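Local coordinates for protein Asp/Glu-specific dipeptidyl-peptidase (Flavobacterium psychrophilum, PDB 5JXF) that removes dipeptides from the N-terminus of oligopeptides as a serine peptidase of family S46, cutting strictly after aspartate or glutamate, at residues A77-N82 with V138-S143; I90-L95 with K264-V269; E130-N135 with D208-G213; A183-K188 with V202-K207. One frame throughout, in Å; residues are numbered along the deposited sequence.

Contact 1 (A77-N82 with V138-S143); sequences AVPHFN and VTFIVS
The ring of Phe140 carries Pro79 on one face. Pro79 CB stands over the middle of the ring, 3.6 Å from its centroid and 4° off the normal, a CH-pi contact. Pro79 CG reaches on toward the rim of the same face, 3.6 Å from Phe140 CZ. The two side chains run alongside each other in the same direction. Val138 flanks the proline as well. Val138 CG1 sits 3.5 Å from Pro79 CB, a tight fit. The other branch, Val138 CG2, approaches the Phe81 ring at a slant, 3.8 Å from Phe81 CD1. Val138 CG1 is anti to the backbone N (chi1 159°), which splits the two methyls between proline and phenylalanine.

The backbones pair antiparallel. His80 N binds Thr139 O, and Thr139 N returns a 2.8 Å bond to His80 O. Val138 CA also approaches His80 O. Further along, a water bridges Val78 O to Ile141 N. The His80 ring binds Cys85 O through ND1 and stacks on Tyr285.

Strand 80-81 pairs antiparallel with both strand 138-146 and strand 85-89. Phe206 and Tyr261 meet the Phe140 ring, and Phe241 meets Phe81 edge-to-face. Strand 197-214 pairs with strand 138-146.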
loop_
_atom_site.group_PDB
_atom_site.type_symbol
_atom_site.label_atom_id
_atom_site.label_comp_id
_atom_site.label_asym_id
_atom_site.label_seq_id
_atom_site.Cartn_x
_atom_site.Cartn_y
_atom_site.Cartn_z
ATOM N N ALA A 77 9.439 -37.390 -8.266
ATOM C CA ALA A 77 9.563 -36.683 -7.005
ATOM C C ALA A 77 8.446 -35.636 -6.813
ATOM O O ALA A 77 8.430 -34.916 -5.802
ATOM C CB ALA A 77 10.941 -36.029 -6.917
ATOM N N VAL A 78 7.521 -35.547 -7.770
ATOM C CA VAL A 78 6.453 -34.539 -7.693
ATOM C C VAL A 78 5.033 -35.121 -7.791
ATOM O O VAL A 78 4.418 -35.147 -8.860
ATOM C CB VAL A 78 6.637 -33.466 -8.780
ATOM C CG1 VAL A 78 5.667 -32.317 -8.559
ATOM C CG2 VAL A 78 8.083 -32.923 -8.737
ATOM N N PRO A 79 4.500 -35.577 -6.654
ATOM C CA PRO A 79 3.141 -36.121 -6.704
ATOM C C PRO A 79 2.034 -35.069 -6.503
ATOM O O PRO A 79 2.245 -33.975 -5.931
ATOM C CB PRO A 79 3.135 -37.131 -5.556
ATOM C CG PRO A 79 4.121 -36.543 -4.548
ATOM C CD PRO A 79 5.178 -35.845 -5.368
ATOM N N HIS A 80 0.859 -35.429 -6.999
ATOM C CA HIS A 80 -0.387 -34.709 -6.789
ATOM C C HIS A 80 -0.774 -34.843 -5.326
ATOM O O HIS A 80 -0.857 -35.959 -4.816
ATOM C CB HIS A 80 -1.484 -35.303 -7.681
ATOM C CG HIS A 80 -2.480 -34.334 -8.201
ATOM N ND1 HIS A 80 -2.738 -33.109 -7.595
ATOM C CD2 HIS A 80 -3.323 -34.395 -9.253
ATOM C CE1 HIS A 80 -3.660 -32.472 -8.270
ATOM N NE2 HIS A 80 -4.047 -33.236 -9.284
ATOM N N PHE A 81 -1.045 -33.726 -4.658
ATOM C CA PHE A 81 -1.386 -33.752 -3.236
ATOM C C PHE A 81 -2.889 -33.573 -3.029
ATOM O O PHE A 81 -3.432 -32.483 -3.186
ATOM C CB PHE A 81 -0.607 -32.662 -2.471
ATOM C CG PHE A 81 -0.731 -32.761 -0.976
ATOM C CD1 PHE A 81 0.160 -33.524 -0.250
ATOM C CD2 PHE A 81 -1.738 -32.084 -0.301
ATOM C CE1 PHE A 81 0.061 -33.619 1.136
ATOM C CE2 PHE A 81 -1.843 -32.168 1.084
ATOM C CZ PHE A 81 -0.947 -32.947 1.800
ATOM N N ASN A 82 -3.552 -34.671 -2.692
ATOM C CA ASN A 82 -5.003 -34.726 -2.553
ATOM C C ASN A 82 -5.793 -34.203 -3.738
ATOM O O ASN A 82 -6.907 -33.736 -3.558
ATOM C CB ASN A 82 -5.439 -33.972 -1.305
ATOM C CG ASN A 82 -6.656 -34.599 -0.656
ATOM O OD1 ASN A 82 -6.936 -35.792 -0.854
ATOM N ND2 ASN A 82 -7.385 -33.812 0.126
ATOM N N VAL A 138 -2.108 -39.068 -2.085
ATOM C CA VAL A 138 -0.989 -38.466 -2.793
ATOM C C VAL A 138 -0.737 -39.350 -4.006
ATOM O O VAL A 138 -0.541 -40.557 -3.863
ATOM C CB VAL A 138 0.265 -38.383 -1.897
ATOM C CG1 VAL A 138 1.512 -38.250 -2.720
ATOM C CG2 VAL A 138 0.140 -37.224 -0.893
ATOM N N THR A 139 -0.741 -38.756 -5.191
ATOM C CA THR A 139 -0.701 -39.510 -6.432
ATOM C C THR A 139 0.562 -39.295 -7.253
ATOM O O THR A 139 0.858 -38.171 -7.658
ATOM C CB THR A 139 -1.904 -39.135 -7.315
ATOM O OG1 THR A 139 -3.124 -39.421 -6.617
ATOM C CG2 THR A 139 -1.848 -39.886 -8.643
ATOM N N PHE A 140 1.286 -40.371 -7.532
ATOM C CA PHE A 140 2.447 -40.308 -8.412
ATOM C C PHE A 140 2.119 -40.644 -9.854
ATOM O O PHE A 140 1.307 -41.542 -10.127
ATOM C CB PHE A 140 3.544 -41.248 -7.897
ATOM C CG PHE A 140 4.145 -40.796 -6.608
ATOM C CD1 PHE A 140 3.503 -41.038 -5.407
ATOM C CD2 PHE A 140 5.344 -40.104 -6.597
ATOM C CE1 PHE A 140 4.062 -40.615 -4.194
ATOM C CE2 PHE A 140 5.908 -39.673 -5.401
ATOM C CZ PHE A 140 5.262 -39.933 -4.193
ATOM N N ILE A 141 2.740 -39.920 -10.784
ATOM C CA ILE A 141 2.554 -40.216 -12.201
ATOM C C ILE A 141 3.568 -41.253 -12.719
ATOM O O ILE A 141 4.792 -41.039 -12.663
ATOM C CB ILE A 141 2.669 -38.967 -13.080
ATOM C CG1 ILE A 141 1.643 -37.906 -12.656
ATOM C CG2 ILE A 141 2.441 -39.360 -14.556
ATOM C CD1 ILE A 141 0.228 -38.448 -12.554
ATOM N N VAL A 142 3.055 -42.383 -13.202
ATOM C CA VAL A 142 3.914 -43.437 -13.769
ATOM C C VAL A 142 4.235 -43.109 -15.216
ATOM O O VAL A 142 5.386 -43.143 -15.628
ATOM C CB VAL A 142 3.235 -44.837 -13.675
ATOM C CG1 VAL A 142 4.130 -45.947 -14.297
ATOM C CG2 VAL A 142 2.945 -45.161 -12.190
ATOM N N SER A 143 3.218 -42.744 -15.987
ATOM C CA SER A 143 3.404 -42.528 -17.415
ATOM C C SER A 143 2.283 -41.678 -17.992
ATOM O O SER A 143 1.190 -41.630 -17.441
ATOM C CB SER A 143 3.471 -43.873 -18.158
ATOM O OG SER A 143 2.188 -44.469 -18.239
HETATM O O HOH W 1 4.227 -37.812 -9.918
HETATM O O HOH W 2 -4.056 -36.899 -5.573
#

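Contact 2 (I90-L95 with K264-V269); sequences ISPKGL and KHFLPV
Pro92 and Phe266 make the main apolar contact. Pro92 CD lies over the centre of the Phe266 ring, 3.6 Å from the centroid and 12° off the normal, a CH-pi contact. Pro92 CB reaches the CE1 side of the ring. The peptide between Ser91 and Pro92 covers the same face, with Ser91 C 3.7 Å from Phe266 CG. The ring lies under this turn because Phe266 CG sits between its own backbone N and carbonyl carbon (chi1 69°). With an alanine in place of Phe266, Pro92 and the Ser91 peptide would probably lose the flat surface they rest on, and a gap would open beneath the turn. Ile90 CB makes a looser contact with Val269 CG2, at 4.5 Å.

No direct hydrogen bond joins the two segments. Water 3 joins them instead, donating to Ile90 O and to Leu267 O, each at 2.6 Å. This water also lies at the edge of the Phe266 ring, in its plane.

Within 90-95, Lys93 N donates to Ser91 OG at 2.8 Å. Glu722 is a further partner of that hydroxyl. Ile90 N also bonds to Leu95 O, closing the base of the loop.

The bond from Lys93 N to Ser91 OG defines an ST turn. Segment 264-269 passes beneath it and ends at the start of strand 269-270. The turn connects antiparallel strands 85-89 and 95-98, as in the chymotrypsin-like fold of this family.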
loop_
_atom_site.group_PDB
_atom_site.type_symbol
_atom_site.label_atom_id
_atom_site.label_comp_id
_atom_site.label_asym_id
_atom_site.label_seq_id
_atom_site.Cartn_x
_atom_site.Cartn_y
_atom_site.Cartn_z
ATOM N N ILE A 90 11.296 -35.012 -0.737
ATOM C CA ILE A 90 12.588 -34.388 -0.435
ATOM C C ILE A 90 13.454 -35.294 0.436
ATOM O O ILE A 90 14.434 -34.873 1.036
ATOM C CB ILE A 90 12.398 -33.000 0.226
ATOM C CG1 ILE A 90 11.536 -33.068 1.479
ATOM C CG2 ILE A 90 11.746 -32.051 -0.740
ATOM C CD1 ILE A 90 11.751 -31.841 2.403
ATOM N N SER A 91 13.110 -36.575 0.449
ATOM C CA SER A 91 13.873 -37.564 1.201
ATOM C C SER A 91 13.669 -38.967 0.697
ATOM O O SER A 91 12.614 -39.270 0.154
ATOM C CB SER A 91 13.496 -37.477 2.687
ATOM O OG SER A 91 12.936 -38.735 3.069
ATOM N N PRO A 92 14.683 -39.833 0.871
ATOM C CA PRO A 92 14.403 -41.205 0.419
ATOM C C PRO A 92 13.504 -42.017 1.354
ATOM O O PRO A 92 13.429 -43.228 1.165
ATOM C CB PRO A 92 15.796 -41.845 0.327
ATOM C CG PRO A 92 16.668 -41.025 1.366
ATOM C CD PRO A 92 16.104 -39.608 1.212
ATOM N N LYS A 93 12.839 -41.399 2.328
ATOM C CA LYS A 93 11.903 -42.167 3.158
ATOM C C LYS A 93 10.482 -41.579 3.140
ATOM O O LYS A 93 9.742 -41.682 4.122
ATOM C CB LYS A 93 12.441 -42.281 4.590
ATOM C CG LYS A 93 13.630 -43.244 4.688
ATOM C CD LYS A 93 13.948 -43.682 6.110
ATOM C CE LYS A 93 14.522 -42.535 6.911
ATOM N NZ LYS A 93 15.123 -43.017 8.193
ATOM N N GLY A 94 10.112 -40.977 2.008
ATOM C CA GLY A 94 8.758 -40.501 1.782
ATOM C C GLY A 94 8.388 -39.125 2.335
ATOM O O GLY A 94 7.226 -38.735 2.306
ATOM N N LEU A 95 9.366 -38.405 2.865
ATOM C CA LEU A 95 9.138 -37.046 3.355
ATOM C C LEU A 95 8.765 -36.187 2.187
ATOM O O LEU A 95 9.531 -36.088 1.228
ATOM C CB LEU A 95 10.384 -36.491 4.043
ATOM C CG LEU A 95 10.218 -35.146 4.756
ATOM C CD1 LEU A 95 9.104 -35.283 5.776
ATOM C CD2 LEU A 95 11.523 -34.714 5.442
ATOM N N LYS A 264 11.257 -43.367 -6.132
ATOM C CA LYS A 264 12.170 -43.531 -7.248
ATOM C C LYS A 264 13.162 -42.382 -7.384
ATOM O O LYS A 264 14.235 -42.545 -7.977
ATOM C CB LYS A 264 11.369 -43.694 -8.535
ATOM C CG LYS A 264 10.373 -44.837 -8.447
ATOM C CD LYS A 264 9.428 -44.866 -9.632
ATOM C CE LYS A 264 8.488 -46.074 -9.573
ATOM N NZ LYS A 264 7.281 -45.782 -10.380
ATOM N N HIS A 265 12.808 -41.223 -6.830
ATOM C CA HIS A 265 13.657 -40.043 -6.910
ATOM C C HIS A 265 13.202 -39.040 -5.855
ATOM O O HIS A 265 12.015 -38.949 -5.539
ATOM C CB HIS A 265 13.599 -39.400 -8.307
ATOM C CG HIS A 265 14.522 -38.228 -8.480
ATOM N ND1 HIS A 265 15.886 -38.367 -8.606
ATOM C CD2 HIS A 265 14.273 -36.897 -8.556
ATOM C CE1 HIS A 265 16.441 -37.173 -8.740
ATOM N NE2 HIS A 265 15.484 -36.266 -8.721
ATOM N N PHE A 266 14.139 -38.294 -5.299
ATOM C CA PHE A 266 13.770 -37.262 -4.359
ATOM C C PHE A 266 14.659 -36.076 -4.644
ATOM O O PHE A 266 15.724 -36.242 -5.220
ATOM C CB PHE A 266 13.901 -37.740 -2.909
ATOM C CG PHE A 266 15.312 -37.955 -2.454
ATOM C CD1 PHE A 266 15.976 -39.145 -2.729
ATOM C CD2 PHE A 266 15.971 -36.966 -1.730
ATOM C CE1 PHE A 266 17.270 -39.341 -2.296
ATOM C CE2 PHE A 266 17.262 -37.156 -1.294
ATOM C CZ PHE A 266 17.920 -38.340 -1.573
ATOM N N LEU A 267 14.197 -34.880 -4.281
ATOM C CA LEU A 267 14.895 -33.664 -4.654
ATOM C C LEU A 267 15.899 -33.323 -3.589
ATOM O O LEU A 267 15.544 -33.210 -2.409
ATOM C CB LEU A 267 13.911 -32.496 -4.851
ATOM C CG LEU A 267 12.767 -32.743 -5.836
ATOM C CD1 LEU A 267 11.756 -31.604 -5.788
ATOM C CD2 LEU A 267 13.309 -32.893 -7.224
ATOM N N PRO A 268 17.169 -33.185 -3.984
ATOM C CA PRO A 268 18.108 -32.602 -3.024
ATOM C C PRO A 268 17.703 -31.130 -2.822
ATOM O O PRO A 268 17.094 -30.559 -3.732
ATOM C CB PRO A 268 19.463 -32.722 -3.721
ATOM C CG PRO A 268 19.241 -33.621 -4.910
ATOM C CD PRO A 268 17.799 -33.442 -5.283
ATOM N N VAL A 269 18.014 -30.569 -1.655
ATOM C CA VAL A 269 17.658 -29.208 -1.303
ATOM C C VAL A 269 18.904 -28.335 -1.276
ATOM O O VAL A 269 19.843 -28.614 -0.537
ATOM C CB VAL A 269 16.968 -29.135 0.080
ATOM C CG1 VAL A 269 16.661 -27.697 0.425
ATOM C CG2 VAL A 269 15.698 -29.982 0.093
HETATM O O HOH W 3 16.506 -33.737 -0.063
#

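Contact 3 (E130-N135 with D208-G213); sequences ELPNEN and DVRLVG
Leu131 O takes the shortest direct polar bond across the contact, from Leu211 N at 2.8 Å. Arg210 CA also comes close to this oxygen, at 3.1 Å. In return, Leu131 N bonds back to Leu211 O. Together these bonds make a single antiparallel bridge. Asn133 extends the grip with its side chain. With CG anti to the carbonyl carbon (chi1 -61°), its amide reaches the neighbouring strand, where Asn133 ND2 donates to Val209 O at 2.9 Å, with the oxygen near the amide plane. Asn133 OD1 binds His110 NE2.

The bridge ties the loop before strand 138-146 to strand 197-214, in a sheet consistent with the chymotrypsin-like fold of this family. Beyond the bridge, Val212 and Gly213 both face Met240 in a classic beta bulge.

Glu130 lies alongside Val212, with Glu130 CD 3.5 Å from Val212 CG2. Its carboxylate goes on to Arg242 and Tyr244. The extended chain of Arg210 passes Pro132, with Arg210 CG 3.8 Å from Pro132 CA. Arg210 then grips Asp208 side-on, NE to OD1 and NH2 to OD2, in a salt bridge, and makes a cation-pi contact with Tyr244. Water 4 links Asp208 OD1 to Asn133 N. Water 5 accepts from Val209 N and probably donates to Asn133 O.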
loop_
_atom_site.group_PDB
_atom_site.type_symbol
_atom_site.label_atom_id
_atom_site.label_comp_id
_atom_site.label_asym_id
_atom_site.label_seq_id
_atom_site.Cartn_x
_atom_site.Cartn_y
_atom_site.Cartn_z
ATOM N N GLU A 130 3.603 -39.258 13.912
ATOM C CA GLU A 130 3.029 -38.608 12.751
ATOM C C GLU A 130 1.539 -38.917 12.690
ATOM O O GLU A 130 1.118 -40.005 13.039
ATOM C CB GLU A 130 3.777 -39.038 11.495
ATOM C CG GLU A 130 5.269 -38.764 11.632
ATOM C CD GLU A 130 6.102 -39.289 10.482
ATOM O OE1 GLU A 130 5.546 -40.006 9.624
ATOM O OE2 GLU A 130 7.320 -38.985 10.437
ATOM N N LEU A 131 0.737 -37.933 12.304
ATOM C CA LEU A 131 -0.709 -38.062 12.419
ATOM C C LEU A 131 -1.364 -38.547 11.125
ATOM O O LEU A 131 -1.315 -37.888 10.089
ATOM C CB LEU A 131 -1.341 -36.734 12.851
ATOM C CG LEU A 131 -0.741 -35.988 14.044
ATOM C CD1 LEU A 131 -1.584 -34.766 14.370
ATOM C CD2 LEU A 131 -0.609 -36.896 15.256
ATOM N N PRO A 132 -1.988 -39.719 11.195
ATOM C CA PRO A 132 -2.774 -40.302 10.103
ATOM C C PRO A 132 -3.862 -39.359 9.610
ATOM O O PRO A 132 -4.491 -38.673 10.416
ATOM C CB PRO A 132 -3.394 -41.540 10.748
ATOM C CG PRO A 132 -2.424 -41.919 11.813
ATOM C CD PRO A 132 -1.894 -40.622 12.353
ATOM N N ASN A 133 -4.088 -39.323 8.306
ATOM C CA ASN A 133 -5.134 -38.478 7.770
ATOM C C ASN A 133 -6.136 -39.254 6.925
ATOM O O ASN A 133 -5.807 -39.716 5.836
ATOM C CB ASN A 133 -4.513 -37.344 6.959
ATOM C CG ASN A 133 -3.605 -36.467 7.805
ATOM O OD1 ASN A 133 -4.073 -35.801 8.716
ATOM N ND2 ASN A 133 -2.310 -36.459 7.504
ATOM N N GLU A 134 -7.359 -39.402 7.422
ATOM C CA GLU A 134 -8.382 -40.056 6.620
ATOM C C GLU A 134 -8.698 -39.186 5.415
ATOM O O GLU A 134 -8.743 -37.953 5.520
ATOM C CB GLU A 134 -9.652 -40.331 7.427
ATOM C CG GLU A 134 -9.425 -41.182 8.657
ATOM C CD GLU A 134 -10.659 -41.976 9.051
ATOM O OE1 GLU A 134 -11.446 -42.352 8.153
ATOM O OE2 GLU A 134 -10.847 -42.219 10.262
ATOM N N ASN A 135 -8.867 -39.844 4.271
ATOM C CA ASN A 135 -9.278 -39.196 3.034
ATOM C C ASN A 135 -8.229 -38.246 2.484
ATOM O O ASN A 135 -8.559 -37.232 1.874
ATOM C CB ASN A 135 -10.592 -38.443 3.243
ATOM C CG ASN A 135 -11.637 -39.296 3.914
ATOM O OD1 ASN A 135 -11.726 -40.499 3.662
ATOM N ND2 ASN A 135 -12.423 -38.685 4.793
ATOM N N ASP A 208 -2.166 -43.559 2.597
ATOM C CA ASP A 208 -1.756 -43.437 3.984
ATOM C C ASP A 208 -0.674 -42.356 4.072
ATOM O O ASP A 208 0.517 -42.667 4.096
ATOM C CB ASP A 208 -1.253 -44.790 4.526
ATOM C CG ASP A 208 -0.809 -44.718 5.980
ATOM O OD1 ASP A 208 -0.949 -43.644 6.612
ATOM O OD2 ASP A 208 -0.334 -45.747 6.500
ATOM N N VAL A 209 -1.116 -41.095 4.113
ATOM C CA VAL A 209 -0.237 -39.920 4.189
ATOM C C VAL A 209 -0.411 -39.187 5.525
ATOM O O VAL A 209 -1.480 -38.657 5.825
ATOM C CB VAL A 209 -0.515 -38.965 3.018
ATOM C CG1 VAL A 209 0.339 -37.682 3.115
ATOM C CG2 VAL A 209 -0.294 -39.702 1.687
ATOM N N ARG A 210 0.647 -39.171 6.328
ATOM C CA ARG A 210 0.572 -38.668 7.703
ATOM C C ARG A 210 1.260 -37.307 7.857
ATOM O O ARG A 210 2.236 -37.033 7.175
ATOM C CB ARG A 210 1.199 -39.671 8.667
ATOM C CG ARG A 210 0.639 -41.076 8.502
ATOM C CD ARG A 210 1.319 -42.081 9.400
ATOM N NE ARG A 210 0.888 -43.424 9.015
ATOM C CZ ARG A 210 1.367 -44.550 9.525
ATOM N NH1 ARG A 210 2.298 -44.513 10.458
ATOM N NH2 ARG A 210 0.911 -45.718 9.093
ATOM N N LEU A 211 0.720 -36.474 8.745
ATOM C CA LEU A 211 1.273 -35.143 9.029
ATOM C C LEU A 211 2.570 -35.230 9.814
ATOM O O LEU A 211 2.624 -35.872 10.872
ATOM C CB LEU A 211 0.267 -34.290 9.807
ATOM C CG LEU A 211 0.737 -32.893 10.261
ATOM C CD1 LEU A 211 1.208 -32.029 9.086
ATOM C CD2 LEU A 211 -0.358 -32.181 11.043
ATOM N N VAL A 212 3.608 -34.569 9.307
ATOM C CA VAL A 212 4.937 -34.624 9.924
ATOM C C VAL A 212 5.332 -33.303 10.593
ATOM O O VAL A 212 5.862 -33.301 11.703
ATOM C CB VAL A 212 6.015 -35.001 8.882
ATOM C CG1 VAL A 212 7.427 -34.790 9.427
ATOM C CG2 VAL A 212 5.805 -36.456 8.400
ATOM N N GLY A 213 5.073 -32.185 9.922
ATOM C CA GLY A 213 5.437 -30.891 10.462
ATOM C C GLY A 213 4.655 -29.722 9.887
ATOM O O GLY A 213 4.306 -29.704 8.699
HETATM O O HOH W 4 -2.876 -41.890 7.185
HETATM O O HOH W 5 -3.710 -40.567 4.205
#

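Contact 4 (A183-K188 with V202-K207); sequences AWQENK and VTEVFK
In the beta hairpin of strands 186-192 and 197-214, Glu186 and Thr203 form an antiparallel hydrogen-bonded pair, followed by the non-hydrogen-bonded pair Asn187 and Val202, with short strand axes 125° apart. Glu186 N binds Thr203 O. Glu186 O receives two donors: Thr203 N at 2.8 Å, nearly along the C=O axis, and Thr203 OG1 at 3.1 Å, from above the carbonyl plane.

Glu204 OE2 is held by two side chains. The indole NE1 of Trp184 donates at 2.7 Å, with the oxygen in the ring plane but the ring nitrogen above the carboxylate plane. NE2 of Gln185 donates to Glu204 OE2 at 3.2 Å in an almost straight bond (175°), to the anti lone pair. Gln185 OE1 accepts from Glu182 N. Trp184 CG lies between its backbone N and carbonyl carbon (chi1 59°), and this brings the indole edge alongside Glu204. The ring also stacks with His250. A leucine in place of Glu204 would probably leave Trp184 NE1 and Gln185 NE2 without their shared acceptor and both groups less firmly fixed.

Glu186 OE2 packs against Val205 CG2 at 3.5 Å. Water 6 donates to this oxygen and to Trp184 O, and accepts from Val205 N. Asn187 OD1 rests on Val202 CG2 and has no polar partner, while Asn187 ND2 binds Thr176 O and Phe179 O.

The two donors probably favour the charged form of Glu204. Lys207 NZ stays 4.1 Å from Glu186 OE2, so any attraction there is likely to be modest.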
loop_
_atom_site.group_PDB
_atom_site.type_symbol
_atom_site.label_atom_id
_atom_site.label_comp_id
_atom_site.label_asym_id
_atom_site.label_seq_id
_atom_site.Cartn_x
_atom_site.Cartn_y
_atom_site.Cartn_z
ATOM N N ALA A 183 -1.226 -53.973 -11.040
ATOM C CA ALA A 183 -2.409 -54.177 -10.200
ATOM C C ALA A 183 -2.626 -53.071 -9.164
ATOM O O ALA A 183 -3.747 -52.843 -8.721
ATOM C CB ALA A 183 -2.312 -55.499 -9.490
ATOM N N TRP A 184 -1.552 -52.417 -8.753
ATOM C CA TRP A 184 -1.640 -51.475 -7.651
ATOM C C TRP A 184 -1.858 -50.067 -8.192
ATOM O O TRP A 184 -2.047 -49.103 -7.439
ATOM C CB TRP A 184 -0.383 -51.565 -6.767
ATOM C CG TRP A 184 0.914 -51.289 -7.463
ATOM C CD1 TRP A 184 1.523 -50.065 -7.608
ATOM C CD2 TRP A 184 1.787 -52.247 -8.088
ATOM N NE1 TRP A 184 2.702 -50.204 -8.294
ATOM C CE2 TRP A 184 2.895 -51.528 -8.597
ATOM C CE3 TRP A 184 1.743 -53.634 -8.265
ATOM C CZ2 TRP A 184 3.949 -52.153 -9.274
ATOM C CZ3 TRP A 184 2.792 -54.261 -8.941
ATOM C CH2 TRP A 184 3.882 -53.518 -9.435
ATOM N N GLN A 185 -1.872 -49.973 -9.511
ATOM C CA GLN A 185 -1.970 -48.708 -10.184
ATOM C C GLN A 185 -3.369 -48.439 -10.693
ATOM O O GLN A 185 -4.209 -49.343 -10.751
ATOM C CB GLN A 185 -0.976 -48.649 -11.343
ATOM C CG GLN A 185 0.473 -48.795 -10.886
ATOM C CD GLN A 185 1.439 -48.991 -12.045
ATOM O OE1 GLN A 185 1.044 -49.354 -13.172
ATOM N NE2 GLN A 185 2.712 -48.764 -11.776
ATOM N N GLU A 186 -3.586 -47.191 -11.088
ATOM C CA GLU A 186 -4.877 -46.704 -11.574
ATOM C C GLU A 186 -4.715 -45.845 -12.822
ATOM O O GLU A 186 -3.747 -45.090 -12.956
ATOM C CB GLU A 186 -5.594 -45.889 -10.497
ATOM C CG GLU A 186 -6.157 -46.710 -9.363
ATOM C CD GLU A 186 -6.551 -45.848 -8.182
ATOM O OE1 GLU A 186 -7.347 -44.888 -8.382
ATOM O OE2 GLU A 186 -6.051 -46.129 -7.062
ATOM N N ASN A 187 -5.677 -45.969 -13.729
ATOM C CA ASN A 187 -5.732 -45.134 -14.908
ATOM C C ASN A 187 -6.711 -43.991 -14.720
ATOM O O ASN A 187 -7.706 -44.142 -14.012
ATOM C CB ASN A 187 -6.113 -45.974 -16.112
ATOM C CG ASN A 187 -5.050 -46.975 -16.439
ATOM O OD1 ASN A 187 -3.891 -46.782 -16.055
ATOM N ND2 ASN A 187 -5.421 -48.061 -17.126
ATOM N N LYS A 188 -6.401 -42.854 -15.342
ATOM C CA LYS A 188 -7.243 -41.653 -15.327
ATOM C C LYS A 188 -7.078 -40.934 -16.653
ATOM O O LYS A 188 -5.975 -40.525 -16.985
ATOM C CB LYS A 188 -6.862 -40.714 -14.171
ATOM C CG LYS A 188 -7.616 -39.384 -14.172
ATOM C CD LYS A 188 -9.124 -39.613 -14.144
ATOM C CE LYS A 188 -9.896 -38.321 -13.909
ATOM N NZ LYS A 188 -11.356 -38.606 -13.812
ATOM N N VAL A 202 -1.308 -43.220 -16.201
ATOM C CA VAL A 202 -1.136 -44.325 -15.284
ATOM C C VAL A 202 -0.559 -43.746 -14.003
ATOM O O VAL A 202 0.394 -42.968 -14.043
ATOM C CB VAL A 202 -0.186 -45.406 -15.826
ATOM C CG1 VAL A 202 0.008 -46.477 -14.773
ATOM C CG2 VAL A 202 -0.723 -46.006 -17.127
ATOM N N THR A 203 -1.127 -44.132 -12.871
ATOM C CA THR A 203 -0.772 -43.508 -11.616
ATOM C C THR A 203 -0.748 -44.501 -10.487
ATOM O O THR A 203 -1.335 -45.607 -10.579
ATOM C CB THR A 203 -1.772 -42.390 -11.224
ATOM O OG1 THR A 203 -3.011 -42.990 -10.822
ATOM C CG2 THR A 203 -2.018 -41.427 -12.392
ATOM N N GLU A 204 -0.050 -44.107 -9.432
ATOM C CA GLU A 204 -0.058 -44.815 -8.161
ATOM C C GLU A 204 -0.632 -43.890 -7.088
ATOM O O GLU A 204 -0.074 -42.832 -6.803
ATOM C CB GLU A 204 1.351 -45.276 -7.768
ATOM C CG GLU A 204 2.036 -46.154 -8.804
ATOM C CD GLU A 204 3.323 -46.789 -8.270
ATOM O OE1 GLU A 204 3.864 -46.286 -7.246
ATOM O OE2 GLU A 204 3.787 -47.790 -8.879
ATOM N N VAL A 205 -1.743 -44.305 -6.491
ATOM C CA VAL A 205 -2.406 -43.495 -5.482
ATOM C C VAL A 205 -2.112 -43.980 -4.085
ATOM O O VAL A 205 -2.626 -45.012 -3.659
ATOM C CB VAL A 205 -3.918 -43.494 -5.696
ATOM C CG1 VAL A 205 -4.590 -42.486 -4.747
ATOM C CG2 VAL A 205 -4.225 -43.166 -7.143
ATOM N N PHE A 206 -1.273 -43.259 -3.357
ATOM C CA PHE A 206 -1.027 -43.655 -1.977
ATOM C C PHE A 206 -2.121 -43.068 -1.068
ATOM O O PHE A 206 -2.616 -41.971 -1.321
ATOM C CB PHE A 206 0.388 -43.226 -1.546
ATOM C CG PHE A 206 1.481 -43.992 -2.263
ATOM C CD1 PHE A 206 1.821 -43.668 -3.575
ATOM C CD2 PHE A 206 2.122 -45.069 -1.646
ATOM C CE1 PHE A 206 2.794 -44.370 -4.237
ATOM C CE2 PHE A 206 3.088 -45.792 -2.318
ATOM C CZ PHE A 206 3.425 -45.448 -3.622
ATOM N N LYS A 207 -2.508 -43.809 -0.032
ATOM C CA LYS A 207 -3.703 -43.471 0.738
ATOM C C LYS A 207 -3.428 -43.395 2.232
ATOM O O LYS A 207 -4.339 -43.196 3.038
ATOM C CB LYS A 207 -4.822 -44.490 0.448
ATOM C CG LYS A 207 -5.408 -44.350 -0.964
ATOM C CD LYS A 207 -6.395 -45.482 -1.311
ATOM C CE LYS A 207 -6.288 -45.921 -2.785
ATOM N NZ LYS A 207 -5.075 -46.770 -3.088
HETATM O O HOH W 6 -2.992 -46.528 -7.099
#

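Overall arrangement
Contacts 1, 3 and 4 share one antiparallel sheet. Strand 138-146 of contact 1 lies next to strand 197-214, which serves both contact 3 and contact 4. Contacts 1 and 4 are nearest, with centres 9 Å apart. Val138 O and Phe206 N probably bond between them at 2.8 Å. Contact 3 touches contact 1 through Val138 CG2 and Val209 CG2, 3.6 Å apart. Contact 2 meets contact 1 where Ala77 CB packs on Leu267 CG, at 3.9 Å. The Phe81 side chain of contact 1 is about 8 Å from that of Ser662 and about 9 Å from that of His101, the probable charge-relay residues. The His80 side chain is about 10 Å from the bound aspartic acid.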